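Local coordinates for uncharacterized protein (Pyrococcus furiosus, PDB 4XLZ) that probably removes an acetyl group from N,N'-diacetylchitobiose as a family CE-14 deacetylase, and holds cadmium at its metal site in this crystal, at residues Asn196-Ile201 with Glu240-Arg245; Asp30-Ile35 with Lys132-Phe137; Leu20-Glu25 with Phe250-Gly255. All coordinates share one frame; numbering follows the deposited sequence.

Interaction 1: residues Asn196-Ile201 with Glu240-Arg245; sequences NYIVDI and EKIGVR
I242 and V244 flank G243, the C-prime residue of the Schellman motif that ends helix 221-240, and both rest on strand 197-200, the partner of strand 247-250 in a two-stranded antiparallel sheet. G243, at positive phi, donates its N to E240 O at 3.1 Å and turns the chain back over the strand. No hydrogen bond joins the two segments. The I198 and I242 side chains run alongside, pointing opposite ways: I198 CG2 lies 3.7 Å from I242 CD1, and I198 CG1 lies 3.8 Å from I242 CG2. I242 CG1 sits between the backbone N and carbonyl carbon (chi1 59°), which brings its CD1 down beside the strand backbone, 3.7 Å from I198 O. Further along, the D200 carboxylate spreads across the V244 isopropyl group, one oxygen to each methyl, while OD1 also hydrogen-bonds T202 OG1. Replacing D200 by alanine removes the carboxylate, which would probably leave the V244 methyls less covered and the T202 hydroxyl without this partner. K241 touches I198 with its CB alone and sends its amine away to a bound hexanediol. In the D200-V244 pair, OD2 stands 3.4 Å from V244 CG1 and OD1 3.5 Å from V244 CG2.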
loop_
_atom_site.group_PDB
_atom_site.type_symbol
_atom_site.label_atom_id
_atom_site.label_comp_id
_atom_site.label_asym_id
_atom_site.label_seq_id
_atom_site.Cartn_x
_atom_site.Cartn_y
_atom_site.Cartn_z
ATOM N N ASN A 196 -11.091 -30.389 17.288
ATOM C CA ASN A 196 -12.121 -30.863 18.264
ATOM C C ASN A 196 -13.131 -31.761 17.603
ATOM O O ASN A 196 -14.121 -32.181 18.262
ATOM C CB ASN A 196 -12.745 -29.767 19.110
ATOM C CG ASN A 196 -13.260 -28.625 18.291
ATOM O OD1 ASN A 196 -13.514 -28.739 17.120
ATOM N ND2 ASN A 196 -13.522 -27.542 18.981
ATOM N N TYR A 197 -12.953 -32.027 16.327
ATOM C CA TYR A 197 -13.800 -33.003 15.620
ATOM C C TYR A 197 -12.913 -33.753 14.647
ATOM O O TYR A 197 -12.172 -33.111 13.808
ATOM C CB TYR A 197 -14.915 -32.278 14.879
ATOM C CG TYR A 197 -15.774 -33.239 14.066
ATOM C CD1 TYR A 197 -16.511 -34.200 14.781
ATOM C CD2 TYR A 197 -15.827 -33.226 12.644
ATOM C CE1 TYR A 197 -17.318 -35.138 14.047
ATOM C CE2 TYR A 197 -16.588 -34.199 11.931
ATOM C CZ TYR A 197 -17.325 -35.090 12.665
ATOM O OH TYR A 197 -18.155 -35.964 11.934
ATOM N N ILE A 198 -12.909 -35.113 14.700
ATOM C CA ILE A 198 -12.026 -35.878 13.802
ATOM C C ILE A 198 -12.887 -36.828 12.944
ATOM O O ILE A 198 -13.840 -37.458 13.474
ATOM C CB ILE A 198 -11.103 -36.846 14.603
ATOM C CG1 ILE A 198 -10.421 -36.167 15.731
ATOM C CG2 ILE A 198 -10.190 -37.667 13.640
ATOM C CD1 ILE A 198 -9.455 -35.131 15.220
ATOM N N VAL A 199 -12.614 -36.851 11.645
ATOM C CA VAL A 199 -13.353 -37.712 10.722
ATOM C C VAL A 199 -12.425 -38.927 10.470
ATOM O O VAL A 199 -11.224 -38.767 10.141
ATOM C CB VAL A 199 -13.573 -36.997 9.432
ATOM C CG1 VAL A 199 -14.205 -37.932 8.328
ATOM C CG2 VAL A 199 -14.534 -35.766 9.673
ATOM N N ASP A 200 -13.021 -40.158 10.650
ATOM C CA ASP A 200 -12.191 -41.354 10.329
ATOM C C ASP A 200 -12.103 -41.539 8.830
ATOM O O ASP A 200 -13.164 -41.621 8.178
ATOM C CB ASP A 200 -12.936 -42.555 10.994
ATOM C CG ASP A 200 -12.193 -43.873 10.727
ATOM O OD1 ASP A 200 -11.144 -43.911 10.133
ATOM O OD2 ASP A 200 -12.796 -44.907 11.201
ATOM N N ILE A 201 -10.904 -41.499 8.272
ATOM C CA ILE A 201 -10.706 -41.684 6.871
ATOM C C ILE A 201 -9.901 -42.961 6.522
ATOM O O ILE A 201 -9.364 -43.052 5.398
ATOM C CB ILE A 201 -10.005 -40.472 6.135
ATOM C CG1 ILE A 201 -8.686 -40.209 6.755
ATOM C CG2 ILE A 201 -10.952 -39.194 6.303
ATOM C CD1 ILE A 201 -7.731 -39.555 5.757
ATOM N N GLU A 240 -5.459 -41.149 15.973
ATOM C CA GLU A 240 -5.192 -41.675 17.355
ATOM C C GLU A 240 -6.060 -40.981 18.409
ATOM O O GLU A 240 -6.501 -41.581 19.402
ATOM C CB GLU A 240 -3.750 -41.571 17.638
ATOM C CG GLU A 240 -3.321 -42.404 18.838
ATOM C CD GLU A 240 -1.807 -42.535 18.911
ATOM O OE1 GLU A 240 -1.168 -41.870 19.741
ATOM O OE2 GLU A 240 -1.263 -43.282 18.050
ATOM N N LYS A 241 -6.493 -39.736 18.128
ATOM C CA LYS A 241 -7.326 -38.981 19.085
ATOM C C LYS A 241 -8.733 -39.581 19.232
ATOM O O LYS A 241 -9.404 -39.276 20.193
ATOM C CB LYS A 241 -7.442 -37.508 18.623
ATOM C CG LYS A 241 -6.110 -36.798 18.758
ATOM C CD LYS A 241 -6.292 -35.237 18.317
ATOM C CE LYS A 241 -4.833 -34.660 18.227
ATOM N NZ LYS A 241 -3.903 -34.941 19.388
ATOM N N ILE A 242 -9.203 -40.348 18.259
ATOM C CA ILE A 242 -10.495 -41.011 18.365
ATOM C C ILE A 242 -10.343 -42.579 18.224
ATOM O O ILE A 242 -11.361 -43.300 17.938
ATOM C CB ILE A 242 -11.565 -40.475 17.350
ATOM C CG1 ILE A 242 -11.098 -40.636 15.868
ATOM C CG2 ILE A 242 -11.936 -39.011 17.761
ATOM C CD1 ILE A 242 -12.228 -40.528 14.801
ATOM N N GLY A 243 -9.117 -43.013 18.403
ATOM C CA GLY A 243 -8.871 -44.537 18.359
ATOM C C GLY A 243 -9.058 -45.224 16.990
ATOM O O GLY A 243 -9.425 -46.436 16.931
ATOM N N VAL A 244 -8.828 -44.488 15.874
ATOM C CA VAL A 244 -8.830 -45.031 14.523
ATOM C C VAL A 244 -7.455 -44.833 13.914
ATOM O O VAL A 244 -6.592 -44.097 14.404
ATOM C CB VAL A 244 -10.008 -44.457 13.607
ATOM C CG1 VAL A 244 -11.345 -44.548 14.228
ATOM C CG2 VAL A 244 -9.641 -42.966 13.179
ATOM N N ARG A 245 -7.178 -45.612 12.852
ATOM C CA ARG A 245 -5.840 -45.577 12.245
ATOM C C ARG A 245 -5.551 -44.145 11.622
ATOM O O ARG A 245 -4.511 -43.639 11.906
ATOM C CB ARG A 245 -5.703 -46.647 11.151
ATOM C CG ARG A 245 -4.293 -46.850 10.761
ATOM C CD ARG A 245 -4.190 -47.932 9.677
ATOM N NE ARG A 245 -2.789 -48.187 9.414
ATOM C CZ ARG A 245 -2.317 -48.860 8.303
ATOM N NH1 ARG A 245 -0.993 -49.060 8.181
ATOM N NH2 ARG A 245 -3.098 -49.299 7.282
#

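Interaction 2: residues Asp30-Ile35 with Lys132-Phe137; sequences DAKKVI and KPDGVF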
loop_
_atom_site.group_PDB
_atom_site.type_symbol
_atom_site.label_atom_id
_atom_site.label_comp_id
_atom_site.label_asym_id
_atom_site.label_seq_id
_atom_site.Cartn_x
_atom_site.Cartn_y
_atom_site.Cartn_z
ATOM N N ASP A 30 -25.956 -31.700 8.635
ATOM C CA ASP A 30 -27.044 -31.085 7.865
ATOM C C ASP A 30 -26.630 -30.397 6.504
ATOM O O ASP A 30 -27.481 -29.842 5.792
ATOM C CB ASP A 30 -27.835 -30.097 8.748
ATOM C CG ASP A 30 -28.613 -30.816 9.898
ATOM O OD1 ASP A 30 -28.540 -30.272 11.035
ATOM O OD2 ASP A 30 -29.230 -31.905 9.658
ATOM N N ALA A 31 -25.351 -30.505 6.141
ATOM C CA ALA A 31 -24.819 -29.665 5.067
ATOM C C ALA A 31 -25.326 -30.178 3.731
ATOM O O ALA A 31 -25.395 -31.435 3.537
ATOM C CB ALA A 31 -23.327 -29.744 5.075
ATOM N N LYS A 32 -25.786 -29.285 2.888
ATOM C CA LYS A 32 -26.127 -29.503 1.499
ATOM C C LYS A 32 -25.045 -28.978 0.515
ATOM O O LYS A 32 -24.861 -29.512 -0.581
ATOM C CB LYS A 32 -27.505 -28.931 1.106
ATOM C CG LYS A 32 -28.664 -29.671 1.930
ATOM C CD LYS A 32 -29.979 -29.996 1.078
ATOM C CE LYS A 32 -31.036 -28.858 0.976
ATOM N NZ LYS A 32 -31.337 -28.257 2.337
ATOM N N LYS A 33 -24.353 -27.863 0.932
ATOM C CA LYS A 33 -23.406 -27.242 -0.004
ATOM C C LYS A 33 -22.305 -26.700 0.954
ATOM O O LYS A 33 -22.659 -25.969 1.898
ATOM C CB LYS A 33 -24.060 -26.132 -0.806
ATOM C CG LYS A 33 -23.021 -25.461 -1.725
ATOM C CD LYS A 33 -23.439 -24.197 -2.505
ATOM C CE LYS A 33 -24.647 -24.510 -3.440
ATOM N NZ LYS A 33 -25.107 -23.256 -4.128
ATOM N N VAL A 34 -21.061 -27.024 0.637
ATOM C CA VAL A 34 -19.920 -26.446 1.442
ATOM C C VAL A 34 -18.945 -25.918 0.445
ATOM O O VAL A 34 -18.777 -26.347 -0.692
ATOM C CB VAL A 34 -19.289 -27.472 2.390
ATOM C CG1 VAL A 34 -20.397 -28.014 3.338
ATOM C CG2 VAL A 34 -18.620 -28.630 1.587
ATOM N N ILE A 35 -18.178 -24.877 0.956
ATOM C CA ILE A 35 -17.043 -24.360 0.200
ATOM C C ILE A 35 -15.766 -24.696 0.965
ATOM O O ILE A 35 -15.685 -24.455 2.194
ATOM C CB ILE A 35 -17.161 -22.823 0.045
ATOM C CG1 ILE A 35 -18.300 -22.557 -0.988
ATOM C CG2 ILE A 35 -15.862 -22.324 -0.540
ATOM C CD1 ILE A 35 -18.458 -21.080 -1.263
ATOM N N LYS A 132 -24.280 -19.257 -1.312
ATOM C CA LYS A 132 -25.027 -19.485 -0.070
ATOM C C LYS A 132 -24.668 -20.815 0.604
ATOM O O LYS A 132 -25.555 -21.704 0.835
ATOM C CB LYS A 132 -26.556 -19.438 -0.408
ATOM C CG LYS A 132 -26.915 -18.027 -0.794
ATOM C CD LYS A 132 -28.462 -17.900 -1.057
ATOM C CE LYS A 132 -29.060 -16.426 -0.954
ATOM N NZ LYS A 132 -28.878 -15.582 0.423
ATOM N N PRO A 133 -23.393 -21.107 0.820
ATOM C CA PRO A 133 -23.029 -22.400 1.380
ATOM C C PRO A 133 -23.450 -22.525 2.825
ATOM O O PRO A 133 -23.443 -21.574 3.686
ATOM C CB PRO A 133 -21.474 -22.405 1.287
ATOM C CG PRO A 133 -21.133 -20.864 1.476
ATOM C CD PRO A 133 -22.200 -20.267 0.519
ATOM N N ASP A 134 -23.727 -23.784 3.225
ATOM C CA ASP A 134 -24.015 -24.038 4.644
ATOM C C ASP A 134 -22.758 -24.023 5.508
ATOM O O ASP A 134 -22.818 -23.665 6.682
ATOM C CB ASP A 134 -24.735 -25.502 4.878
ATOM C CG ASP A 134 -25.915 -25.620 3.980
ATOM O OD1 ASP A 134 -25.874 -26.339 2.999
ATOM O OD2 ASP A 134 -26.878 -24.817 4.213
ATOM N N GLY A 135 -21.669 -24.513 4.899
ATOM C CA GLY A 135 -20.363 -24.634 5.659
ATOM C C GLY A 135 -19.268 -24.111 4.770
ATOM O O GLY A 135 -19.292 -24.159 3.554
ATOM N N VAL A 136 -18.282 -23.565 5.538
ATOM C CA VAL A 136 -16.977 -23.158 4.914
ATOM C C VAL A 136 -15.803 -23.784 5.668
ATOM O O VAL A 136 -15.829 -23.727 6.924
ATOM C CB VAL A 136 -16.905 -21.566 4.921
ATOM C CG1 VAL A 136 -15.500 -21.138 4.377
ATOM C CG2 VAL A 136 -17.893 -20.986 4.007
ATOM N N PHE A 137 -14.905 -24.370 4.892
ATOM C CA PHE A 137 -13.685 -24.950 5.448
ATOM C C PHE A 137 -12.487 -24.073 4.992
ATOM O O PHE A 137 -12.431 -23.631 3.844
ATOM C CB PHE A 137 -13.447 -26.356 4.868
ATOM C CG PHE A 137 -14.475 -27.391 5.327
ATOM C CD1 PHE A 137 -15.688 -27.468 4.681
ATOM C CD2 PHE A 137 -14.172 -28.270 6.361
ATOM C CE1 PHE A 137 -16.679 -28.442 5.143
ATOM C CE2 PHE A 137 -15.114 -29.215 6.816
ATOM C CZ PHE A 137 -16.382 -29.322 6.183
#
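Strands 33-38 and 135-139 pair here as parallel neighbours inside the five-stranded parallel sheet, whose strand order 3-2-1-4-5 and flanking helices give the Rossmann-like fold of the GlcNAc-PI de-N-acetylase family. V34 bridges G135 and I35 bridges V136, the strand axes running 27° apart. Two regular bonds lace them: I35 N to G135 O at 2.9 Å, and F137 N to I35 O at 2.8 Å, the latter nearly straight at 169°. At the start of the ladder K33 O takes a 2.8 Å bond from D134 N and a weak one from G135 N. The D134 side chain bonds back to the same segment. Its CG lies beside its own backbone N (chi1 -52°), which swings OD1 over to two successive amides: K33 N meets it nearly along the C-O axis, whereas K32 N, at 2.9 Å, comes from above the carboxylate plane. One carboxylate oxygen thus accepts from both amides where the chain enters strand 33-38, and the K32 ammonium, not in contact with it, may add mild attraction. K33 points its own amine to E131, a salt bridge to the end of helix 118-131.

Side chains divide between the faces of the sheet. On one, the I35 side chain crosses P133 at a slant, CD1 3.8 Å from CG, and V136 lies alongside I35. On the other, V34 CG1 is packed so closely over G135 that a beta carbon there would be tight, and the F137 ring turns its edge to V34, then meets the F28 and F250 rings beyond. That edge carries the last contact, F137 CE1 standing 3.9 Å from V34 CB, which lies in the ring plane.

Interaction 3: residues Leu20-Glu25 with Phe250-Gly255; sequences LEFNLE and FRVMPG
V252 O is the polar atom on which two side chains of 20-25 converge: the F22 ring brings CZ to 3.4 Å at its edge, near the ring plane, and L24 CD2 lies at the longer range of 4.1 Å. These are packing contacts, and no hydrogen bond crosses between the segments. The central contact is a proline-aromatic CH-pi interaction, joining the loop after helix 8-19 to the loop after strand 247-250, with the two segments running nearly antiparallel. P254 CD stands over one face of F22, 3.8 Å from the ring centroid and 17° off the normal, somewhat toward the rim, and the two side chains cross at about a right angle. The F22 ring reaches the 250-255 loop because chi1 (-178°) sets CG trans to the backbone N; its CE1 also meets the M253-P254 peptide link, 3.6 Å from P254 N.

Smaller contacts continue the line at both ends. L20 presents CD1 to P254 CB at 3.8 Å, these two side chains likewise crossing at about a right angle. L24 and V252 pass each other in opposite directions. L16 of helix 8-19 touches both members of the CH-pi pair, F22 and P254, and P254 also packs on I267, the C-terminal residue. M253, a selenomethionine of the derivative, has its CB directed away from 20-25, and its side chain packs on Y145 of the third subunit, as that of R251 does; R251 also makes a salt bridge to the terminal carboxylate of I267. V252 N is held by N196 OD1, while on the same valine CG1 lies 4.1 Å from F22 CE1.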
loop_
_atom_site.group_PDB
_atom_site.type_symbol
_atom_site.label_atom_id
_atom_site.label_comp_id
_atom_site.label_asym_id
_atom_site.label_seq_id
_atom_site.Cartn_x
_atom_site.Cartn_y
_atom_site.Cartn_z
ATOM N N LEU A 20 -25.805 -21.291 22.964
ATOM C CA LEU A 20 -25.117 -21.351 21.619
ATOM C C LEU A 20 -25.494 -22.636 20.865
ATOM O O LEU A 20 -25.181 -22.777 19.672
ATOM C CB LEU A 20 -23.594 -21.192 21.844
ATOM C CG LEU A 20 -23.157 -19.879 22.426
ATOM C CD1 LEU A 20 -21.659 -19.903 22.668
ATOM C CD2 LEU A 20 -23.615 -18.658 21.571
ATOM N N GLU A 21 -26.092 -23.580 21.563
ATOM C CA GLU A 21 -26.544 -24.890 21.023
ATOM C C GLU A 21 -25.408 -25.549 20.300
ATOM O O GLU A 21 -25.566 -26.089 19.139
ATOM C CB GLU A 21 -27.768 -24.685 20.077
ATOM C CG GLU A 21 -28.903 -23.992 20.885
ATOM C CD GLU A 21 -30.183 -23.660 20.054
ATOM O OE1 GLU A 21 -30.785 -22.606 20.279
ATOM O OE2 GLU A 21 -30.598 -24.469 19.228
ATOM N N PHE A 22 -24.230 -25.514 20.953
ATOM C CA PHE A 22 -23.034 -26.001 20.290
ATOM C C PHE A 22 -22.881 -27.511 20.522
ATOM O O PHE A 22 -22.892 -27.968 21.607
ATOM C CB PHE A 22 -21.815 -25.234 20.822
ATOM C CG PHE A 22 -20.534 -25.629 20.171
ATOM C CD1 PHE A 22 -20.359 -25.317 18.835
ATOM C CD2 PHE A 22 -19.617 -26.309 20.917
ATOM C CE1 PHE A 22 -19.091 -25.688 18.224
ATOM C CE2 PHE A 22 -18.328 -26.731 20.326
ATOM C CZ PHE A 22 -18.179 -26.367 18.958
ATOM N N ASN A 23 -22.656 -28.228 19.456
ATOM C CA ASN A 23 -22.481 -29.643 19.546
ATOM C C ASN A 23 -21.400 -30.077 18.558
ATOM O O ASN A 23 -21.372 -29.605 17.419
ATOM C CB ASN A 23 -23.866 -30.293 19.231
ATOM C CG ASN A 23 -23.833 -31.728 19.302
ATOM O OD1 ASN A 23 -23.632 -32.305 20.374
ATOM N ND2 ASN A 23 -24.026 -32.361 18.158
ATOM N N LEU A 24 -20.518 -30.982 18.983
ATOM C CA LEU A 24 -19.462 -31.545 18.102
ATOM C C LEU A 24 -19.823 -32.983 17.776
ATOM O O LEU A 24 -18.997 -33.743 17.300
ATOM C CB LEU A 24 -18.115 -31.509 18.807
ATOM C CG LEU A 24 -17.541 -30.075 19.059
ATOM C CD1 LEU A 24 -16.527 -30.047 20.244
ATOM C CD2 LEU A 24 -16.893 -29.564 17.870
ATOM N N GLU A 25 -21.069 -33.344 17.930
ATOM C CA GLU A 25 -21.404 -34.737 17.661
ATOM C C GLU A 25 -21.295 -34.987 16.163
ATOM O O GLU A 25 -20.576 -35.883 15.740
ATOM C CB GLU A 25 -22.821 -35.084 18.207
ATOM C CG GLU A 25 -22.898 -36.430 18.895
ATOM C CD GLU A 25 -22.239 -36.358 20.263
ATOM O OE1 GLU A 25 -22.660 -35.482 21.079
ATOM O OE2 GLU A 25 -21.298 -37.159 20.508
ATOM N N PHE A 250 -10.462 -31.274 12.459
ATOM C CA PHE A 250 -11.080 -29.944 12.180
ATOM C C PHE A 250 -11.279 -29.318 13.533
ATOM O O PHE A 250 -11.608 -29.920 14.565
ATOM C CB PHE A 250 -12.448 -30.136 11.522
ATOM C CG PHE A 250 -12.338 -30.795 10.206
ATOM C CD1 PHE A 250 -12.051 -30.098 9.022
ATOM C CD2 PHE A 250 -12.513 -32.234 10.118
ATOM C CE1 PHE A 250 -11.844 -30.729 7.803
ATOM C CE2 PHE A 250 -12.288 -32.852 8.887
ATOM C CZ PHE A 250 -11.989 -32.135 7.694
ATOM N N ARG A 251 -11.179 -27.959 13.518
ATOM C CA ARG A 251 -11.577 -27.214 14.680
ATOM C C ARG A 251 -12.832 -26.414 14.338
ATOM O O ARG A 251 -12.925 -25.714 13.365
ATOM C CB ARG A 251 -10.483 -26.201 15.144
ATOM C CG ARG A 251 -10.899 -25.503 16.431
ATOM C CD ARG A 251 -9.773 -24.659 16.979
ATOM N NE ARG A 251 -10.220 -24.028 18.236
ATOM C CZ ARG A 251 -10.257 -24.662 19.396
ATOM N NH1 ARG A 251 -9.829 -25.945 19.496
ATOM N NH2 ARG A 251 -10.671 -23.959 20.504
ATOM N N VAL A 252 -13.832 -26.676 15.185
ATOM C CA VAL A 252 -15.140 -26.009 15.037
ATOM C C VAL A 252 -15.474 -25.316 16.320
ATOM O O VAL A 252 -15.218 -25.858 17.423
ATOM C CB VAL A 252 -16.295 -27.025 14.654
ATOM C CG1 VAL A 252 -17.641 -26.322 14.486
ATOM C CG2 VAL A 252 -15.936 -27.857 13.378
HETATM N N MSE A 253 -15.966 -24.071 16.265
HETATM C CA MSE A 253 -16.325 -23.355 17.482
HETATM C C MSE A 253 -17.612 -22.541 17.154
HETATM O O MSE A 253 -17.936 -22.261 15.996
HETATM C CB MSE A 253 -15.273 -22.248 17.822
HETATM C CG MSE A 253 -13.841 -22.806 18.046
HETATM SE SE MSE A 253 -12.670 -21.495 18.804
HETATM C CE MSE A 253 -12.619 -20.335 17.145
ATOM N N PRO A 254 -18.354 -22.158 18.181
ATOM C CA PRO A 254 -19.492 -21.288 17.986
ATOM C C PRO A 254 -18.937 -19.982 17.352
ATOM O O PRO A 254 -17.786 -19.530 17.686
ATOM C CB PRO A 254 -19.910 -20.905 19.458
ATOM C CG PRO A 254 -19.448 -22.042 20.313
ATOM C CD PRO A 254 -18.107 -22.459 19.608
ATOM N N GLY A 255 -19.759 -19.310 16.571
ATOM C CA GLY A 255 -19.325 -17.996 15.909
ATOM C C GLY A 255 -18.845 -17.057 16.956
ATOM O O GLY A 255 -17.850 -16.293 16.741
#

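In the fold
Along the chain, interaction 3 spans nearly everything: its segments lie 225 residues apart, and the other two contacts fall between them, interaction 2 closing before interaction 1 opens. Interaction 2 is the buried one, in the central parallel sheet, whose strand 33-38 leads on toward H40 and D43 of the cadmium site. Interaction 1 lies at the surface, its centre about 22 Å from that of interaction 2 and about 17 Å from that of interaction 3. N196 joins interactions 1 and 3 through its backbone bonding to F250 at the bulged start of the two-stranded sheet; F250 CE1 packs 3.7 Å from F137 CD2, linking 3 to 2. The F250-R251-V252 run therefore connects the small sheet, the large sheet and the N-terminal loop.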